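Local coordinates for protein sortase (Actinomyces oris, PDB 2XWG) that probably joins fimbrial subunits covalently, as class C sortases do, and binds calcium in the extracellular catalytic domain crystallised here, at residues Thr64-Leu69 / Leu137-Pro142; Arg104-Ser109 / Val171-Ser176; Val147-Thr152 / Thr209-Thr214; Leu181-Asn186 / Gly227-Met232; Ile188-Pro193 / His221-Thr226. All coordinates share one frame; numbering follows the deposited sequence.

Interactions 2 to 5 are strand pairings within the mixed sheet of the sortase beta-barrel, and interaction 1 joins helix 55-68 to the loop between two of its strands. Interaction 3 carries the predicted active-site residues His151 and Cys213. Interaction 5, centred about 8 Å from interaction 3, adds Arg222, with its side chain about 4 Å from that of Cys213. Interactions 4 and 5 share strands 179-191 and 221-229, their centres about 19 Å apart. Interaction 2, about 10 Å from interaction 4 between centres, continues the sheet through strand 171-176. Interaction 1 touches interaction 2 through Pro138 O and Ser176 OG (3.1 Å) and approaches one calcium site; its centre is about 23 Å from that of interaction 5.

Interaction 1: Thr64-Leu69 / Leu137-Pro142; sequences TYNNNL and LPVGGP
Asn66, on helix 55-68, lies nearest Leu137 of the irregular segment 137-142, their CA atoms 6.5 Å apart. The helix meets a loop that bends sharply at once: Pro138 is the centre of an inverse gamma turn, closed by Val139 N on Leu137 O at 2.8 Å, and Gly140 follows with a positive phi. After this bend one backbone N-H faces a helical side chain directly and one carbonyl faces it through a water.

That side chain is the buried amide of Asn66. With CG beside its backbone N (chi1 -67°), the amide reaches across the gap and accepts Leu137 N on OD1 at 2.8 Å; the bond is bent, with 136° at the hydrogen, and the donor is tilted a little from the carbonyl plane. The other end works through water: ND2 donates to a water at 2.7 Å, which in turn donates to Gly140 O at 2.9 Å. Val139 CG2 presses close on ND2, at 3.2 Å. One residue earlier, Tyr65 crosses Leu137 at about a right angle, its CD1 atom 3.7 Å from Leu137 CG, while Tyr92 of helix 87-93 touches both side chains.

This contact joins helix 55-68 to the loop between strands 129-131 and 144-149. The same helix supplies Glu58 to a calcium site completed by His94 and Asp97, and the side chain of Leu137 is about 9 Å from a bound calcium ion. Chemically, the two amide ends are not interchangeable: OD1 faces a backbone donor and ND2 a water that accepts, so the bonding pattern probably fixes the rotation of the buried Asn66 amide.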
# COMPACT_ATOMS: atom_id res chain seq x y z
N THR A 64 3.27 11.94 -11.99
CA THR A 64 2.33 13.05 -12.16
C THR A 64 1.11 12.81 -11.28
O THR A 64 0.74 13.69 -10.51
CB THR A 64 1.95 13.28 -13.63
OG1 THR A 64 3.09 13.80 -14.33
CG2 THR A 64 0.80 14.26 -13.75
N TYR A 65 0.51 11.61 -11.35
CA TYR A 65 -0.62 11.25 -10.48
C TYR A 65 -0.37 11.61 -9.00
O TYR A 65 -1.18 12.30 -8.36
CB TYR A 65 -0.99 9.77 -10.58
CG TYR A 65 -2.20 9.37 -9.73
CD1 TYR A 65 -2.07 9.07 -8.38
CD2 TYR A 65 -3.48 9.32 -10.29
CE1 TYR A 65 -3.18 8.72 -7.60
CE2 TYR A 65 -4.58 8.97 -9.53
CZ TYR A 65 -4.44 8.67 -8.19
OH TYR A 65 -5.55 8.34 -7.45
N ASN A 66 0.74 11.13 -8.45
CA ASN A 66 1.07 11.42 -7.07
C ASN A 66 1.10 12.92 -6.79
O ASN A 66 0.62 13.38 -5.76
CB ASN A 66 2.41 10.77 -6.71
CG ASN A 66 2.34 9.27 -6.70
OD1 ASN A 66 1.29 8.71 -6.48
ND2 ASN A 66 3.46 8.62 -6.95
N ASN A 67 1.67 13.67 -7.73
CA ASN A 67 1.84 15.11 -7.57
C ASN A 67 0.56 15.94 -7.73
O ASN A 67 0.43 17.02 -7.15
CB ASN A 67 2.97 15.59 -8.48
CG ASN A 67 4.33 15.09 -8.02
OD1 ASN A 67 4.57 14.93 -6.82
ND2 ASN A 67 5.23 14.83 -8.97
N ASN A 68 -0.39 15.43 -8.51
CA ASN A 68 -1.71 16.06 -8.58
C ASN A 68 -2.68 15.49 -7.53
O ASN A 68 -3.81 15.96 -7.40
CB ASN A 68 -2.32 15.95 -9.99
CG ASN A 68 -1.72 16.96 -10.97
OD1 ASN A 68 -1.15 16.58 -12.00
ND2 ASN A 68 -1.84 18.26 -10.65
N LEU A 69 -2.22 14.49 -6.78
CA LEU A 69 -3.07 13.85 -5.78
C LEU A 69 -3.44 14.85 -4.69
O LEU A 69 -2.57 15.50 -4.09
CB LEU A 69 -2.38 12.63 -5.17
CG LEU A 69 -3.26 11.64 -4.40
CD1 LEU A 69 -4.34 11.04 -5.31
CD2 LEU A 69 -2.43 10.54 -3.79
N LEU A 137 0.47 6.24 -5.42
CA LEU A 137 0.86 5.01 -6.10
C LEU A 137 2.24 4.58 -5.62
O LEU A 137 3.07 5.42 -5.30
CB LEU A 137 0.88 5.26 -7.62
CG LEU A 137 -0.46 5.71 -8.21
CD1 LEU A 137 -0.33 5.99 -9.69
CD2 LEU A 137 -1.55 4.69 -7.94
N PRO A 138 2.50 3.27 -5.57
CA PRO A 138 3.79 2.80 -5.04
C PRO A 138 4.96 2.92 -6.03
O PRO A 138 5.49 1.89 -6.49
CB PRO A 138 3.53 1.32 -4.74
CG PRO A 138 2.47 0.92 -5.70
CD PRO A 138 1.61 2.15 -5.92
N VAL A 139 5.35 4.15 -6.36
CA VAL A 139 6.50 4.39 -7.22
C VAL A 139 7.49 5.27 -6.47
O VAL A 139 8.44 5.80 -7.05
CB VAL A 139 6.11 5.08 -8.55
CG1 VAL A 139 5.51 4.09 -9.55
CG2 VAL A 139 5.14 6.23 -8.28
N GLY A 140 7.28 5.42 -5.17
CA GLY A 140 8.20 6.19 -4.36
C GLY A 140 8.31 7.64 -4.81
O GLY A 140 7.51 8.14 -5.59
N GLY A 141 9.32 8.34 -4.30
CA GLY A 141 9.50 9.73 -4.66
C GLY A 141 9.04 10.61 -3.52
O GLY A 141 8.54 10.11 -2.52
N PRO A 142 9.17 11.93 -3.68
CA PRO A 142 9.05 12.86 -2.55
C PRO A 142 7.61 13.32 -2.34
O PRO A 142 6.85 13.43 -3.30
CB PRO A 142 9.92 14.03 -3.00
CG PRO A 142 9.84 13.99 -4.57
CD PRO A 142 9.27 12.65 -4.97
O HOH W 1 5.85 9.88 -7.16

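Interaction 2: Arg104-Ser109 / Val171-Ser176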
# COMPACT_ATOMS: atom_id res chain seq x y z
N ARG A 104 4.97 -5.26 -6.73
CA ARG A 104 5.25 -6.42 -5.90
C ARG A 104 5.93 -6.02 -4.62
O ARG A 104 6.78 -5.12 -4.64
CB ARG A 104 6.18 -7.37 -6.62
CG ARG A 104 5.55 -8.08 -7.73
CD ARG A 104 6.11 -9.45 -7.81
NE ARG A 104 5.03 -10.38 -8.07
CZ ARG A 104 4.53 -11.26 -7.20
NH1 ARG A 104 5.04 -11.38 -5.96
NH2 ARG A 104 3.52 -12.04 -7.59
N ILE A 105 5.63 -6.71 -3.52
CA ILE A 105 6.28 -6.41 -2.25
C ILE A 105 6.89 -7.64 -1.66
O ILE A 105 6.29 -8.71 -1.70
CB ILE A 105 5.30 -5.85 -1.23
CG1 ILE A 105 6.03 -5.54 0.09
CG2 ILE A 105 4.16 -6.82 -0.98
CD1 ILE A 105 5.23 -4.67 0.97
N VAL A 106 8.08 -7.51 -1.11
CA VAL A 106 8.75 -8.61 -0.45
C VAL A 106 9.24 -8.11 0.89
O VAL A 106 9.92 -7.08 0.96
CB VAL A 106 9.93 -9.18 -1.27
CG1 VAL A 106 10.89 -8.10 -1.61
CG2 VAL A 106 10.66 -10.27 -0.48
N ILE A 107 8.85 -8.80 1.96
CA ILE A 107 9.24 -8.46 3.33
C ILE A 107 9.94 -9.70 3.79
O ILE A 107 9.33 -10.60 4.33
CB ILE A 107 8.01 -8.22 4.18
CG1 ILE A 107 7.08 -7.27 3.45
CG2 ILE A 107 8.40 -7.63 5.56
CD1 ILE A 107 5.67 -7.37 3.88
N PRO A 108 11.24 -9.77 3.52
CA PRO A 108 11.95 -11.05 3.59
C PRO A 108 11.79 -11.66 4.95
O PRO A 108 11.52 -12.85 5.03
CB PRO A 108 13.40 -10.67 3.39
CG PRO A 108 13.37 -9.35 2.77
CD PRO A 108 12.13 -8.66 3.15
N SER A 109 11.95 -10.86 6.00
CA SER A 109 12.08 -11.41 7.35
C SER A 109 10.80 -12.00 7.89
O SER A 109 10.81 -12.60 8.96
CB SER A 109 12.59 -10.37 8.35
OG SER A 109 11.59 -9.39 8.62
N VAL A 171 13.25 -4.31 7.08
CA VAL A 171 13.35 -3.79 5.74
C VAL A 171 12.30 -4.44 4.86
O VAL A 171 11.99 -5.61 5.06
CB VAL A 171 14.75 -4.09 5.22
CG1 VAL A 171 14.71 -4.66 3.85
CG2 VAL A 171 15.60 -2.84 5.30
N PHE A 172 11.71 -3.67 3.95
CA PHE A 172 10.93 -4.23 2.83
C PHE A 172 11.21 -3.52 1.52
O PHE A 172 11.74 -2.40 1.50
CB PHE A 172 9.42 -4.28 3.09
CG PHE A 172 8.78 -2.95 3.38
CD1 PHE A 172 8.66 -2.50 4.70
CD2 PHE A 172 8.24 -2.20 2.37
CE1 PHE A 172 8.04 -1.30 4.98
CE2 PHE A 172 7.62 -1.00 2.64
CZ PHE A 172 7.52 -0.54 3.95
N TYR A 173 10.85 -4.18 0.41
CA TYR A 173 11.14 -3.67 -0.92
C TYR A 173 9.89 -3.67 -1.75
O TYR A 173 9.18 -4.65 -1.78
CB TYR A 173 12.12 -4.59 -1.62
CG TYR A 173 13.42 -4.76 -0.89
CD1 TYR A 173 14.48 -3.92 -1.13
CD2 TYR A 173 13.59 -5.80 0.02
CE1 TYR A 173 15.69 -4.09 -0.48
CE2 TYR A 173 14.80 -5.98 0.66
CZ TYR A 173 15.84 -5.13 0.40
OH TYR A 173 17.05 -5.29 1.05
N VAL A 174 9.65 -2.59 -2.47
CA VAL A 174 8.51 -2.49 -3.36
C VAL A 174 9.00 -2.32 -4.81
O VAL A 174 9.49 -1.25 -5.16
CB VAL A 174 7.62 -1.32 -2.95
CG1 VAL A 174 6.41 -1.21 -3.86
CG2 VAL A 174 7.20 -1.48 -1.49
N SER A 175 8.88 -3.37 -5.63
CA SER A 175 9.25 -3.29 -7.06
C SER A 175 8.09 -2.97 -8.00
O SER A 175 7.02 -3.57 -7.90
CB SER A 175 9.91 -4.59 -7.51
OG SER A 175 11.13 -4.77 -6.80
N SER A 176 8.30 -2.02 -8.90
CA SER A 176 7.32 -1.70 -9.93
C SER A 176 7.98 -0.90 -11.04
O SER A 176 8.95 -0.19 -10.79
CB SER A 176 6.17 -0.88 -9.37
OG SER A 176 6.62 0.42 -9.02
O HOH W 2 10.08 -5.99 -4.85
O HOH W 3 12.11 -8.01 6.37
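Tyr173 meets Pro108 at the edge of its ring, where Pro108 CG lies near the ring plane and 4.2 Å from CE2. Val106 comes in obliquely at the root of the same ring, its CG1 atom 3.7 Å from Tyr173 CB, and these two side chains run side by side. On the other face of the sheet the Phe172 ring receives Ile105 CD1, also obliquely, at 4.1 Å from CD2. Phe172 holds CG between its backbone N and carbonyl carbon (chi1 59°), which leads the ring away from segment 104-109 while its CB still touches Ile107 CG1 at 3.8 Å.

Beneath these groups runs a regular antiparallel ladder, with an angle of 163° between the strand directions. Arg104 N to Ser175 O and Ser175 N to Arg104 O are both 2.9 Å. Val106 N to Tyr173 O and Tyr173 N to Val106 O are both 3.1 Å; the intervening Ile105 and Val174 form a non-hydrogen-bonded pair. Past the strand, a water accepts from Ser109 N at 2.9 Å and donates to Val171 O. The Ser175 hydroxyl turns to Thr180.

This pairing joins strand 103-107 to strand 171-176, the two ends of the strand order, and so closes the beta-barrel known for the family. Backbone hydrogen bonds lead on from Ile105 to Leu114 of strand 112-118 and from Phe172 and Val174 to Tyr183 and Leu181 of strand 179-191, while Ile105, Ile107 and Phe172 pack on Leu210 of strand 206-214.

Interaction 3: Val147-Thr152 / Thr209-Thr214; sequences VLTGHT and TLITCT
Val147 pairs with Thr209 at the start of a parallel pairing in the sortase beta-barrel, the axes of strands 147-149 and 209-214 approaching to 4.8 Å with their N-to-C directions 31° apart. Leu148 N bonds Thr209 O at 2.8 Å, Ile211 N bonds Leu148 O at 2.8 Å, and Gly150 N bonds Ile211 O at 3.2 Å. On one face of the sheet Val147 CG1 rests 4.0 Å from Ile211 CG2, which also flanks Thr149; on the other, Leu148 CB meets Leu210 CD2 at 4.1 Å.

Beyond Gly150 side chains take over from the backbone. Thr212 carries OG1 anti to the backbone N (chi1 -174°), pointing it at the departing chain, where it donates to Gly150 O at 2.9 Å. Replacing Thr212 by a valine would probably leave Gly150 O without its hydroxyl donor and Thr152 OG1 without its close hydroxyl neighbour. The pairing matters because Cys213, the predicted acyl-thioester residue, lies near the end of one strand and His151, the predicted proton donor/acceptor, just past the other; the Trp78 ring meets that of His151. The Thr152 and Thr212 side chains cross at about a right angle, bringing Thr152 OG1 to 2.6 Å from Thr212 OG1.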
# COMPACT_ATOMS: atom_id res chain seq x y z
N VAL A 147 -0.12 3.55 0.70
CA VAL A 147 -0.68 2.69 1.73
C VAL A 147 -1.08 1.34 1.15
O VAL A 147 -1.94 1.28 0.27
CB VAL A 147 -1.90 3.32 2.36
CG1 VAL A 147 -2.60 2.33 3.26
CG2 VAL A 147 -1.49 4.56 3.14
N LEU A 148 -0.44 0.27 1.62
CA LEU A 148 -0.66 -1.08 1.08
C LEU A 148 -1.38 -1.93 2.12
O LEU A 148 -0.93 -2.03 3.26
CB LEU A 148 0.66 -1.74 0.68
CG LEU A 148 1.55 -0.93 -0.25
CD1 LEU A 148 2.69 -1.76 -0.65
CD2 LEU A 148 0.75 -0.52 -1.47
N THR A 149 -2.47 -2.57 1.68
CA THR A 149 -3.45 -3.23 2.54
C THR A 149 -3.44 -4.74 2.38
O THR A 149 -3.38 -5.24 1.26
CB THR A 149 -4.85 -2.78 2.13
OG1 THR A 149 -4.84 -1.36 1.94
CG2 THR A 149 -5.82 -3.11 3.21
N GLY A 150 -3.53 -5.48 3.50
CA GLY A 150 -3.51 -6.92 3.47
C GLY A 150 -4.21 -7.55 4.65
O GLY A 150 -4.06 -7.10 5.77
N HIS A 151 -4.97 -8.62 4.41
CA HIS A 151 -5.72 -9.32 5.45
C HIS A 151 -4.81 -9.87 6.52
O HIS A 151 -3.63 -10.11 6.29
CB HIS A 151 -6.47 -10.51 4.85
CG HIS A 151 -7.78 -10.15 4.19
ND1 HIS A 151 -8.66 -9.24 4.73
CD2 HIS A 151 -8.35 -10.61 3.06
CE1 HIS A 151 -9.72 -9.14 3.95
NE2 HIS A 151 -9.56 -9.96 2.93
N THR A 152 -5.38 -10.03 7.71
CA THR A 152 -4.90 -10.96 8.71
C THR A 152 -6.08 -11.88 8.96
O THR A 152 -7.22 -11.40 9.08
CB THR A 152 -4.56 -10.26 10.03
OG1 THR A 152 -3.31 -9.58 9.91
CG2 THR A 152 -4.43 -11.26 11.12
N THR A 209 3.13 2.71 4.07
CA THR A 209 2.54 2.02 5.21
C THR A 209 1.85 0.71 4.83
O THR A 209 0.98 0.68 3.94
CB THR A 209 1.52 2.91 5.93
OG1 THR A 209 2.16 4.12 6.34
CG2 THR A 209 0.97 2.20 7.16
N LEU A 210 2.25 -0.37 5.49
CA LEU A 210 1.56 -1.65 5.41
C LEU A 210 0.47 -1.71 6.48
O LEU A 210 0.76 -1.63 7.68
CB LEU A 210 2.57 -2.76 5.65
CG LEU A 210 3.88 -2.60 4.86
CD1 LEU A 210 4.85 -3.71 5.19
CD2 LEU A 210 3.62 -2.58 3.36
N ILE A 211 -0.78 -1.85 6.09
CA ILE A 211 -1.82 -1.91 7.10
C ILE A 211 -2.56 -3.23 7.10
O ILE A 211 -2.92 -3.73 6.05
CB ILE A 211 -2.82 -0.77 6.93
CG1 ILE A 211 -3.90 -0.84 8.01
CG2 ILE A 211 -3.45 -0.83 5.57
CD1 ILE A 211 -4.81 0.38 8.02
N THR A 212 -2.79 -3.81 8.27
CA THR A 212 -3.61 -5.01 8.39
C THR A 212 -4.58 -4.89 9.57
O THR A 212 -4.57 -3.90 10.30
CB THR A 212 -2.73 -6.23 8.59
OG1 THR A 212 -3.54 -7.41 8.56
CG2 THR A 212 -2.06 -6.16 9.91
N CYS A 213 -5.44 -5.88 9.74
CA CYS A 213 -6.34 -5.90 10.88
C CYS A 213 -5.70 -6.58 12.06
O CYS A 213 -4.81 -7.42 11.89
CB CYS A 213 -7.62 -6.61 10.52
SG CYS A 213 -8.54 -5.62 9.40
N THR A 214 -6.14 -6.22 13.26
CA THR A 214 -5.59 -6.78 14.49
C THR A 214 -6.55 -6.55 15.64
O THR A 214 -7.30 -5.57 15.65
CB THR A 214 -4.23 -6.16 14.82
OG1 THR A 214 -3.44 -7.09 15.58
CG2 THR A 214 -4.39 -4.86 15.60

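Interaction 4: Leu181-Asn186 / Gly227-Met232; sequences LKYEVN and GERVPM
Tyr183 and Arg229 mark the tight side of this antiparallel pairing in the sortase beta-barrel, where segments 181-186 and 227-229, of strands 179-191 and 221-229, run at 139° to each other. Gly227 makes the closeness possible: its CA stands 3.9 Å from Val185 CA, and a CB built on it would come within 3.1 Å of Tyr183 CB. A side chain here would probably crowd Tyr183, whose CD2 lies against the backbone of Arg229. Arg229 bends at chi2 (69°), which carries CD over one face of that ring, 4.1 Å above its plane and toward the rim. Leu181 CD2 in turn sits over a face of the guanidinium, 3.4 Å above it. Asp206 ties the group together, taking a hydrogen bond from Tyr183 OH and a salt bridge from Arg229 NH1.

The other face, with Lys182, Glu184, Glu228 and Val230, is partly exposed and held mainly by aliphatic contacts. Val230 CG2 lies 3.7 Å from Glu184 CB, and Met232 CG 3.9 Å from Lys182 CD, on an extended lysine chain. The backbone remains firm beneath them: Val230 N points almost straight at Lys182 O at 2.8 Å, and Glu184 and Glu228 exchange a pair of bonds. Glu228 is drawn mainly to Arg205 by a salt bridge at OE1. The same oxygen accepts a weak bond from Asn186 ND2 at 2.8 Å, the amide and carboxylate planes standing 88° apart.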
# COMPACT_ATOMS: atom_id res chain seq x y z
N LEU A 181 12.30 -0.33 -4.80
CA LEU A 181 12.37 0.68 -3.76
C LEU A 181 12.61 0.02 -2.40
O LEU A 181 11.81 -0.80 -1.96
CB LEU A 181 11.06 1.43 -3.72
CG LEU A 181 10.41 1.89 -5.02
CD1 LEU A 181 9.21 2.74 -4.67
CD2 LEU A 181 11.38 2.67 -5.91
N LYS A 182 13.69 0.38 -1.72
CA LYS A 182 13.93 -0.14 -0.39
C LYS A 182 13.36 0.80 0.65
O LYS A 182 13.69 1.99 0.64
CB LYS A 182 15.42 -0.30 -0.14
CG LYS A 182 15.78 -0.89 1.21
CD LYS A 182 17.28 -1.02 1.35
CE LYS A 182 17.67 -1.78 2.60
NZ LYS A 182 19.16 -1.73 2.86
N TYR A 183 12.50 0.28 1.54
CA TYR A 183 12.02 1.03 2.72
C TYR A 183 12.49 0.40 4.03
O TYR A 183 12.65 -0.82 4.12
CB TYR A 183 10.50 1.12 2.72
CG TYR A 183 9.98 1.90 1.56
CD1 TYR A 183 9.80 1.30 0.34
CD2 TYR A 183 9.68 3.24 1.67
CE1 TYR A 183 9.35 2.01 -0.74
CE2 TYR A 183 9.21 3.95 0.61
CZ TYR A 183 9.06 3.33 -0.60
OH TYR A 183 8.59 4.04 -1.69
N GLU A 184 12.73 1.22 5.05
CA GLU A 184 13.10 0.72 6.36
C GLU A 184 12.00 1.10 7.35
O GLU A 184 11.51 2.23 7.34
CB GLU A 184 14.46 1.29 6.79
CG GLU A 184 14.91 0.88 8.19
CD GLU A 184 16.22 1.54 8.64
OE1 GLU A 184 16.35 2.78 8.50
OE2 GLU A 184 17.12 0.81 9.12
N VAL A 185 11.57 0.14 8.18
CA VAL A 185 10.46 0.37 9.11
C VAL A 185 10.88 1.33 10.23
O VAL A 185 11.86 1.10 10.93
CB VAL A 185 9.99 -0.94 9.75
CG1 VAL A 185 8.94 -0.67 10.81
CG2 VAL A 185 9.48 -1.88 8.69
N ASN A 186 10.13 2.41 10.40
CA ASN A 186 10.50 3.36 11.44
C ASN A 186 9.32 3.84 12.28
O ASN A 186 9.42 4.84 12.99
CB ASN A 186 11.25 4.55 10.86
CG ASN A 186 10.35 5.49 10.07
OD1 ASN A 186 9.11 5.37 10.11
ND2 ASN A 186 10.96 6.45 9.38
N GLY A 227 7.22 2.40 6.68
CA GLY A 227 8.63 2.37 6.32
C GLY A 227 8.99 3.66 5.61
O GLY A 227 8.12 4.29 5.00
N GLU A 228 10.26 4.06 5.69
CA GLU A 228 10.71 5.25 4.99
C GLU A 228 11.77 4.89 3.95
O GLU A 228 12.63 4.04 4.19
CB GLU A 228 11.25 6.29 5.96
CG GLU A 228 11.48 7.65 5.31
CD GLU A 228 11.37 8.81 6.31
OE1 GLU A 228 11.27 8.55 7.53
OE2 GLU A 228 11.36 9.98 5.87
N ARG A 229 11.69 5.53 2.79
CA ARG A 229 12.59 5.25 1.70
C ARG A 229 14.04 5.32 2.18
O ARG A 229 14.42 6.25 2.87
CB ARG A 229 12.36 6.25 0.56
CG ARG A 229 13.22 6.03 -0.69
CD ARG A 229 12.82 4.76 -1.43
NE ARG A 229 13.54 4.58 -2.69
CZ ARG A 229 13.15 5.13 -3.83
NH1 ARG A 229 12.06 5.89 -3.84
NH2 ARG A 229 13.83 4.95 -4.95
N VAL A 230 14.83 4.31 1.84
CA VAL A 230 16.25 4.28 2.12
C VAL A 230 17.02 4.02 0.81
O VAL A 230 16.69 3.08 0.08
CB VAL A 230 16.62 3.15 3.09
CG1 VAL A 230 18.08 2.76 2.90
CG2 VAL A 230 16.33 3.56 4.54
N PRO A 231 18.03 4.85 0.50
CA PRO A 231 18.82 4.50 -0.69
C PRO A 231 19.77 3.35 -0.39
O PRO A 231 20.15 3.13 0.77
CB PRO A 231 19.59 5.80 -1.00
CG PRO A 231 18.80 6.90 -0.29
CD PRO A 231 18.31 6.22 0.97
N MET A 232 20.16 2.60 -1.43
CA MET A 232 20.94 1.38 -1.22
C MET A 232 22.46 1.57 -1.43
O MET A 232 22.93 1.69 -2.56
CB MET A 232 20.40 0.25 -2.09
CG MET A 232 18.88 0.14 -2.05
SD MET A 232 18.26 -1.25 -3.01
CE MET A 232 17.16 -0.42 -4.16

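Interaction 5: Ile188-Pro193 / His221-Thr226; sequences ITVVKP and HRLLVT
Val191 O accepts Arg222 N at 2.8 Å and also meets the edge of the His221 ring, near the ring plane. Further on, Leu224 N bonds Thr189 O at 2.9 Å with 162° at the hydrogen. Apolar contacts line one face of this antiparallel pair: Ile188 CG2 reaches Leu223 CD1 at 3.8 Å and Val225 CG2 at 4.1 Å, the side chains running alongside one another.

Arg222 leaves from the other face. Bent at chi2 (-51°), its chain places one face of the guanidinium against Pro193, whose CG sits 3.8 Å above the plane, toward the rim. NH1 folds back to donate to His221 O at 2.6 Å, from above the carbonyl plane, while NE forms a salt bridge with Asp76. A methionine in its place would probably leave Asp76 without its charged mate and His221 O without this donor.

The Arg222 side chain lies about 4 Å from that of the predicted nucleophile Cys213, consistent with the active-site arginine of sortases. Proline, carbonyl and aspartate together probably restrict its orientation. Asp76, with Pro77 and Trp78, probably corresponds to the lid motif of class C sortases, so the salt bridge would tie the lid to this arginine.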
# COMPACT_ATOMS: atom_id res chain seq x y z
N ILE A 188 5.69 1.83 14.20
CA ILE A 188 4.68 0.79 14.34
C ILE A 188 3.68 1.24 15.37
O ILE A 188 4.03 1.88 16.36
CB ILE A 188 5.33 -0.54 14.74
CG1 ILE A 188 6.51 -0.82 13.80
CG2 ILE A 188 4.29 -1.65 14.72
CD1 ILE A 188 7.05 -2.22 13.88
N THR A 189 2.41 0.91 15.14
CA THR A 189 1.33 1.62 15.80
C THR A 189 0.01 0.89 15.63
O THR A 189 -0.37 0.57 14.51
CB THR A 189 1.15 3.00 15.16
OG1 THR A 189 2.22 3.86 15.56
CG2 THR A 189 -0.17 3.61 15.58
N VAL A 190 -0.69 0.62 16.73
CA VAL A 190 -2.02 0.03 16.67
C VAL A 190 -2.99 1.17 16.75
O VAL A 190 -2.62 2.24 17.19
CB VAL A 190 -2.23 -0.99 17.78
CG1 VAL A 190 -3.68 -1.39 17.87
CG2 VAL A 190 -1.36 -2.20 17.50
N VAL A 191 -4.22 0.99 16.29
CA VAL A 191 -5.06 2.16 16.05
C VAL A 191 -6.48 1.72 15.79
O VAL A 191 -6.72 0.58 15.46
CB VAL A 191 -4.48 2.99 14.88
CG1 VAL A 191 -5.54 3.29 13.80
CG2 VAL A 191 -3.84 4.25 15.40
N LYS A 192 -7.44 2.61 15.99
CA LYS A 192 -8.84 2.30 15.73
C LYS A 192 -9.13 2.54 14.26
O LYS A 192 -8.52 3.42 13.65
CB LYS A 192 -9.75 3.19 16.57
CG LYS A 192 -9.84 2.83 18.04
CD LYS A 192 -10.76 3.81 18.77
CE LYS A 192 -10.70 3.60 20.29
NZ LYS A 192 -9.30 3.74 20.82
N PRO A 193 -10.08 1.79 13.70
CA PRO A 193 -10.47 1.85 12.29
C PRO A 193 -10.70 3.27 11.76
O PRO A 193 -10.37 3.58 10.59
CB PRO A 193 -11.78 1.08 12.26
CG PRO A 193 -11.64 0.10 13.35
CD PRO A 193 -10.90 0.82 14.44
N HIS A 221 -9.03 -3.48 15.79
CA HIS A 221 -8.13 -2.38 15.44
C HIS A 221 -7.41 -2.55 14.08
O HIS A 221 -7.82 -3.37 13.26
CB HIS A 221 -7.10 -2.17 16.56
CG HIS A 221 -7.70 -1.73 17.86
ND1 HIS A 221 -8.25 -2.62 18.76
CD2 HIS A 221 -7.84 -0.50 18.41
CE1 HIS A 221 -8.70 -1.95 19.81
NE2 HIS A 221 -8.46 -0.66 19.62
N ARG A 222 -6.37 -1.74 13.85
CA ARG A 222 -5.53 -1.82 12.66
C ARG A 222 -4.08 -1.72 13.05
O ARG A 222 -3.71 -0.86 13.82
CB ARG A 222 -5.81 -0.65 11.73
CG ARG A 222 -7.23 -0.56 11.28
CD ARG A 222 -7.71 -1.86 10.73
NE ARG A 222 -9.09 -1.71 10.29
CZ ARG A 222 -10.11 -2.40 10.77
NH1 ARG A 222 -9.91 -3.31 11.72
NH2 ARG A 222 -11.33 -2.20 10.29
N LEU A 223 -3.23 -2.58 12.49
CA LEU A 223 -1.80 -2.46 12.73
C LEU A 223 -1.14 -1.73 11.55
O LEU A 223 -1.32 -2.12 10.41
CB LEU A 223 -1.20 -3.84 12.95
CG LEU A 223 0.31 -3.90 12.79
CD1 LEU A 223 0.94 -3.28 14.01
CD2 LEU A 223 0.77 -5.35 12.64
N LEU A 224 -0.42 -0.64 11.83
CA LEU A 224 0.19 0.19 10.80
C LEU A 224 1.67 0.14 10.94
O LEU A 224 2.21 0.64 11.92
CB LEU A 224 -0.22 1.66 10.91
CG LEU A 224 -1.67 2.15 11.02
CD1 LEU A 224 -1.81 3.49 10.32
CD2 LEU A 224 -2.68 1.21 10.45
N VAL A 225 2.34 -0.46 9.97
CA VAL A 225 3.79 -0.48 9.92
C VAL A 225 4.21 0.49 8.83
O VAL A 225 3.84 0.33 7.67
CB VAL A 225 4.30 -1.89 9.59
CG1 VAL A 225 5.77 -1.86 9.15
CG2 VAL A 225 4.10 -2.83 10.78
N THR A 226 4.97 1.51 9.20
CA THR A 226 5.37 2.53 8.24
C THR A 226 6.85 2.37 7.96
O THR A 226 7.65 2.19 8.88
CB THR A 226 5.11 3.95 8.78
OG1 THR A 226 3.72 4.12 9.11
CG2 THR A 226 5.52 5.00 7.75